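Local coordinates for protein cytochrome P450 CYP260B1 (Sorangium cellulosum, PDB 5HIW) that is a bacterial cytochrome P450, a mostly helical haem protein that holds protoporphyrin IX with iron in a buried pocket, at residues T233-L244 with A344-L355. Numbering follows the deposited sequence.
With HEM (protoporphyrin IX containing Fe), chain B.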
loop_
_atom_site.group_PDB
_atom_site.type_symbol
_atom_site.label_atom_id
_atom_site.label_comp_id
_atom_site.label_asym_id
_atom_site.label_seq_id
_atom_site.Cartn_x
_atom_site.Cartn_y
_atom_site.Cartn_z
ATOM N N THR A 233 0.245 0.859 -4.288
ATOM C CA THR A 233 -0.839 0.764 -5.180
ATOM C C THR A 233 -0.791 -0.500 -6.037
ATOM O O THR A 233 -1.826 -1.129 -6.266
ATOM C CB THR A 233 -0.895 2.032 -6.123
ATOM O OG1 THR A 233 -1.049 3.202 -5.316
ATOM C CG2 THR A 233 -2.072 1.894 -7.028
ATOM N N SER A 234 0.407 -0.840 -6.553
ATOM C CA SER A 234 0.551 -2.028 -7.373
ATOM C C SER A 234 0.219 -3.339 -6.624
ATOM O O SER A 234 -0.543 -4.157 -7.177
ATOM C CB SER A 234 1.998 -2.107 -7.916
ATOM O OG SER A 234 2.189 -1.059 -8.885
ATOM N N TRP A 235 0.585 -3.400 -5.370
ATOM C CA TRP A 235 0.359 -4.679 -4.569
ATOM C C TRP A 235 -1.101 -4.775 -4.198
ATOM O O TRP A 235 -1.709 -5.882 -4.287
ATOM C CB TRP A 235 1.304 -4.840 -3.460
ATOM C CG TRP A 235 2.669 -5.099 -3.984
ATOM C CD1 TRP A 235 3.747 -4.213 -3.989
ATOM C CD2 TRP A 235 3.102 -6.265 -4.673
ATOM N NE1 TRP A 235 4.803 -4.782 -4.649
ATOM C CE2 TRP A 235 4.450 -6.053 -5.041
ATOM C CE3 TRP A 235 2.483 -7.481 -5.007
ATOM C CZ2 TRP A 235 5.161 -6.991 -5.802
ATOM C CZ3 TRP A 235 3.202 -8.440 -5.710
ATOM C CH2 TRP A 235 4.514 -8.181 -6.127
ATOM N N MET A 236 -1.748 -3.626 -3.922
ATOM C CA MET A 236 -3.231 -3.645 -3.713
ATOM C C MET A 236 -4.002 -4.040 -4.933
ATOM O O MET A 236 -4.940 -4.871 -4.884
ATOM C CB MET A 236 -3.735 -2.283 -3.207
ATOM C CG MET A 236 -5.298 -2.156 -3.204
ATOM S SD MET A 236 -5.776 -0.790 -2.103
ATOM C CE MET A 236 -7.561 -1.047 -2.107
ATOM N N LEU A 237 -3.617 -3.473 -6.080
ATOM C CA LEU A 237 -4.240 -3.866 -7.318
ATOM C C LEU A 237 -3.962 -5.305 -7.648
ATOM O O LEU A 237 -4.891 -6.002 -8.088
ATOM C CB LEU A 237 -3.820 -2.959 -8.476
ATOM C CG LEU A 237 -4.234 -1.449 -8.435
ATOM C CD1 LEU A 237 -3.556 -0.673 -9.578
ATOM C CD2 LEU A 237 -5.725 -1.350 -8.498
ATOM N N ALA A 238 -2.733 -5.773 -7.413
ATOM C CA ALA A 238 -2.379 -7.108 -7.721
ATOM C C ALA A 238 -3.292 -8.071 -6.926
ATOM O O ALA A 238 -3.884 -8.985 -7.477
ATOM C CB ALA A 238 -0.928 -7.420 -7.366
ATOM N N ASN A 239 -3.426 -7.852 -5.630
ATOM C CA ASN A 239 -4.193 -8.826 -4.830
ATOM C C ASN A 239 -5.696 -8.708 -4.989
ATOM O O ASN A 239 -6.411 -9.678 -4.813
ATOM C CB ASN A 239 -3.804 -8.660 -3.398
ATOM C CG ASN A 239 -2.361 -9.059 -3.126
ATOM O OD1 ASN A 239 -1.606 -9.449 -4.015
ATOM N ND2 ASN A 239 -2.006 -9.028 -1.898
ATOM N N LEU A 240 -6.196 -7.569 -5.489
ATOM C CA LEU A 240 -7.558 -7.433 -5.885
ATOM C C LEU A 240 -7.821 -8.280 -7.100
ATOM O O LEU A 240 -8.778 -9.075 -7.183
ATOM C CB LEU A 240 -7.884 -5.951 -6.130
ATOM C CG LEU A 240 -9.242 -5.648 -6.706
ATOM C CD1 LEU A 240 -10.351 -6.306 -5.954
ATOM C CD2 LEU A 240 -9.463 -4.133 -6.925
ATOM N N LEU A 241 -6.923 -8.202 -8.079
ATOM C CA LEU A 241 -7.120 -8.992 -9.232
ATOM C C LEU A 241 -7.030 -10.501 -8.865
ATOM O O LEU A 241 -7.753 -11.257 -9.436
ATOM C CB LEU A 241 -6.068 -8.661 -10.268
ATOM C CG LEU A 241 -6.356 -7.310 -10.943
ATOM C CD1 LEU A 241 -5.159 -7.062 -11.814
ATOM C CD2 LEU A 241 -7.602 -7.236 -11.737
ATOM N N VAL A 242 -6.128 -10.867 -7.982
ATOM C CA VAL A 242 -6.020 -12.272 -7.533
ATOM C C VAL A 242 -7.370 -12.712 -7.004
ATOM O O VAL A 242 -7.929 -13.757 -7.430
ATOM C CB VAL A 242 -4.906 -12.480 -6.513
ATOM C CG1 VAL A 242 -4.996 -13.860 -5.784
ATOM C CG2 VAL A 242 -3.513 -12.356 -7.151
ATOM N N ALA A 243 -7.889 -11.931 -6.095
ATOM C CA ALA A 243 -9.177 -12.243 -5.418
ATOM C C ALA A 243 -10.257 -12.355 -6.398
ATOM O O ALA A 243 -11.126 -13.257 -6.264
ATOM C CB ALA A 243 -9.510 -11.189 -4.408
ATOM N N LEU A 244 -10.333 -11.431 -7.369
ATOM C CA LEU A 244 -11.386 -11.552 -8.364
ATOM C C LEU A 244 -11.199 -12.754 -9.316
ATOM O O LEU A 244 -12.134 -13.547 -9.514
ATOM C CB LEU A 244 -11.575 -10.267 -9.217
ATOM C CG LEU A 244 -11.991 -9.091 -8.296
ATOM C CD1 LEU A 244 -12.134 -7.822 -9.085
ATOM C CD2 LEU A 244 -13.259 -9.327 -7.474
ATOM N N ALA A 344 -6.164 5.140 -2.873
ATOM C CA ALA A 344 -6.018 3.710 -3.164
ATOM C C ALA A 344 -7.358 3.073 -3.509
ATOM O O ALA A 344 -7.497 2.352 -4.504
ATOM C CB ALA A 344 -5.379 3.063 -1.993
ATOM N N ARG A 345 -8.368 3.323 -2.668
ATOM C CA ARG A 345 -9.692 2.772 -2.940
ATOM C C ARG A 345 -10.286 3.232 -4.247
ATOM O O ARG A 345 -10.897 2.496 -4.947
ATOM C CB ARG A 345 -10.615 3.149 -1.773
ATOM C CG ARG A 345 -10.471 2.174 -0.565
ATOM C CD ARG A 345 -11.151 2.734 0.693
ATOM N NE ARG A 345 -11.256 1.746 1.807
ATOM C CZ ARG A 345 -11.055 2.025 3.099
ATOM N NH1 ARG A 345 -10.576 3.236 3.515
ATOM N NH2 ARG A 345 -11.232 1.063 4.009
ATOM N N MET A 346 -10.135 4.504 -4.578
ATOM C CA MET A 346 -10.659 5.001 -5.766
ATOM C C MET A 346 -9.954 4.443 -7.029
ATOM O O MET A 346 -10.563 4.108 -8.038
ATOM C CB MET A 346 -10.667 6.516 -5.759
ATOM C CG MET A 346 -11.133 7.147 -7.043
ATOM S SD MET A 346 -9.836 7.521 -8.288
ATOM C CE MET A 346 -9.082 8.895 -7.532
ATOM N N GLU A 347 -8.633 4.406 -6.950
ATOM C CA GLU A 347 -7.866 3.892 -8.094
ATOM C C GLU A 347 -8.186 2.418 -8.331
ATOM O O GLU A 347 -8.379 1.987 -9.462
ATOM C CB GLU A 347 -6.394 4.112 -7.800
ATOM C CG GLU A 347 -5.493 3.876 -9.020
ATOM C CD GLU A 347 -4.062 4.320 -8.810
ATOM O OE1 GLU A 347 -3.719 5.169 -7.941
ATOM O OE2 GLU A 347 -3.294 3.804 -9.652
ATOM N N ALA A 348 -8.277 1.642 -7.291
ATOM C CA ALA A 348 -8.714 0.262 -7.413
ATOM C C ALA A 348 -10.084 0.160 -8.040
ATOM O O ALA A 348 -10.319 -0.633 -8.954
ATOM C CB ALA A 348 -8.636 -0.431 -6.086
ATOM N N ARG A 349 -11.065 0.911 -7.562
ATOM C CA ARG A 349 -12.381 0.870 -8.156
ATOM C C ARG A 349 -12.435 1.267 -9.632
ATOM O O ARG A 349 -13.047 0.563 -10.480
ATOM C CB ARG A 349 -13.329 1.765 -7.329
ATOM C CG ARG A 349 -14.675 1.931 -7.979
ATOM C CD ARG A 349 -15.640 2.812 -7.197
ATOM N NE ARG A 349 -15.083 4.049 -6.653
ATOM C CZ ARG A 349 -14.973 5.203 -7.300
ATOM N NH1 ARG A 349 -15.349 5.293 -8.537
ATOM N NH2 ARG A 349 -14.475 6.251 -6.670
ATOM N N VAL A 350 -11.820 2.385 -9.960
ATOM C CA VAL A 350 -11.805 2.892 -11.311
ATOM C C VAL A 350 -11.102 1.976 -12.299
ATOM O O VAL A 350 -11.658 1.623 -13.354
ATOM C CB VAL A 350 -11.198 4.250 -11.368
ATOM C CG1 VAL A 350 -11.026 4.708 -12.816
ATOM C CG2 VAL A 350 -12.054 5.228 -10.597
ATOM N N GLY A 351 -9.883 1.594 -11.967
ATOM C CA GLY A 351 -9.132 0.683 -12.783
ATOM C C GLY A 351 -9.822 -0.630 -13.038
ATOM O O GLY A 351 -9.839 -1.148 -14.175
ATOM N N VAL A 352 -10.236 -1.271 -11.947
ATOM C CA VAL A 352 -10.780 -2.595 -12.059
ATOM C C VAL A 352 -12.126 -2.616 -12.728
ATOM O O VAL A 352 -12.398 -3.521 -13.544
ATOM C CB VAL A 352 -10.704 -3.341 -10.705
ATOM C CG1 VAL A 352 -11.520 -4.594 -10.758
ATOM C CG2 VAL A 352 -9.276 -3.675 -10.389
ATOM N N SER A 353 -12.967 -1.621 -12.469
ATOM C CA SER A 353 -14.238 -1.497 -13.186
ATOM C C SER A 353 -14.073 -1.379 -14.731
ATOM O O SER A 353 -14.759 -2.050 -15.488
ATOM C CB SER A 353 -15.122 -0.379 -12.625
ATOM O OG SER A 353 -14.518 0.895 -12.637
ATOM N N LEU A 354 -13.092 -0.635 -15.148
ATOM C CA LEU A 354 -12.822 -0.477 -16.563
ATOM C C LEU A 354 -12.291 -1.715 -17.199
ATOM O O LEU A 354 -12.646 -2.021 -18.365
ATOM C CB LEU A 354 -11.917 0.706 -16.788
ATOM C CG LEU A 354 -12.619 2.034 -16.567
ATOM C CD1 LEU A 354 -11.630 3.167 -16.631
ATOM C CD2 LEU A 354 -13.759 2.266 -17.523
ATOM N N LEU A 355 -11.444 -2.431 -16.479
ATOM C CA LEU A 355 -10.854 -3.702 -16.968
ATOM C C LEU A 355 -11.952 -4.732 -17.116
ATOM O O LEU A 355 -12.055 -5.438 -18.154
ATOM C CB LEU A 355 -9.816 -4.194 -15.968
ATOM C CG LEU A 355 -9.076 -5.482 -16.305
ATOM C CD1 LEU A 355 -8.164 -5.279 -17.507
ATOM C CD2 LEU A 355 -8.272 -5.987 -15.111
HETATM C CHA HEM B . 0.491 5.269 6.062
HETATM C CHB HEM B . -0.728 1.175 3.740
HETATM C CHC HEM B . -1.704 3.707 -0.218
HETATM C CHD HEM B . 0.412 7.494 1.816
HETATM C C1A HEM B . 0.184 3.961 5.817
HETATM C C2A HEM B . 0.244 2.898 6.760
HETATM C C3A HEM B . -0.137 1.749 6.118
HETATM C C4A HEM B . -0.317 2.085 4.736
HETATM C CMA HEM B . -0.205 0.341 6.744
HETATM C CAA HEM B . 0.519 3.038 8.253
HETATM C CBA HEM B . 2.034 3.150 8.494
HETATM C CGA HEM B . 2.392 3.028 9.935
HETATM O O1A HEM B . 1.490 3.144 10.828
HETATM O O2A HEM B . 3.539 2.622 10.248
HETATM C C1B HEM B . -1.044 1.485 2.473
HETATM C C2B HEM B . -1.600 0.522 1.562
HETATM C C3B HEM B . -1.893 1.265 0.434
HETATM C C4B HEM B . -1.479 2.652 0.661
HETATM C CMB HEM B . -1.801 -0.997 1.703
HETATM C CAB HEM B . -2.426 0.640 -0.752
HETATM C CBB HEM B . -2.487 1.074 -1.966
HETATM C C1C HEM B . -1.211 4.995 -0.011
HETATM C C2C HEM B . -1.350 6.030 -0.989
HETATM C C3C HEM B . -0.735 7.101 -0.401
HETATM C C4C HEM B . -0.202 6.710 0.863
HETATM C CMC HEM B . -2.048 5.778 -2.305
HETATM C CAC HEM B . -0.590 8.468 -0.939
HETATM C CBC HEM B . -1.492 8.967 -1.771
HETATM C C1D HEM B . 0.581 7.145 3.151
HETATM C C2D HEM B . 1.138 8.145 4.100
HETATM C C3D HEM B . 1.172 7.536 5.278
HETATM C C4D HEM B . 0.609 6.196 5.049
HETATM C CMD HEM B . 1.659 9.535 3.790
HETATM C CAD HEM B . 1.586 8.122 6.639
HETATM C CBD HEM B . 0.338 8.650 7.320
HETATM C CGD HEM B . 0.629 9.297 8.681
HETATM O O1D HEM B . 1.675 9.032 9.349
HETATM O O2D HEM B . -0.199 10.123 9.195
HETATM N NA HEM B . -0.192 3.420 4.569
HETATM N NB HEM B . -1.121 2.726 1.938
HETATM N NC HEM B . -0.599 5.402 1.092
HETATM N ND HEM B . 0.297 5.972 3.768
HETATM FE FE HEM B . -0.427 4.401 2.886
HETATM O O HOH W 1 -1.263 5.278 -7.472
HETATM O O HOH W 2 1.720 3.832 2.305
#
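The hydroxyl Thr233 OG1 hydrogen-bonds to the backbone oxygen of Ser229 and also accepts from a water, which makes a second, shorter bond to Glu347 OE1 (2.5 Å from the water oxygen). This bridge gives a polar link between two segments that share no direct hydrogen bond. Beside it, the methyl Thr233 CG2 lies 3.5 Å from Glu347 OE2, the two side chains crossing at about a right angle. Glu347 gets there by an extended chain, with CG anti to the backbone N (chi1 -169°).

Beyond the water the contact is apolar. The segment axes cross at -47° with a closest approach of 10.2 Å, and the CA atoms come nearest at Leu237 and Ala348; Leu237 CD2 rests 3.6 Å from Ala348 CA. Leu240 CD2 touches Ala348 CB and also meets Val352 CG2 tip to tip, tightly, at 3.5 Å. Val352 CG1 meets Leu244 CD1 tip to tip as well, but at ordinary contact distance, while Leu241 CD2 reaches Leu355 CD2 at 3.7 Å.

At the haem end, Met236 SD sits 3.9 Å from Ala344 CB, and both border the vinyl carbon CBB of the haem, 3.5 Å from Ala344 CB. A buried apolar seam can thus join two helices while one water, linking hydroxyl to carboxylate at the haem-proximal end, probably offsets part of the cost of burying Glu347.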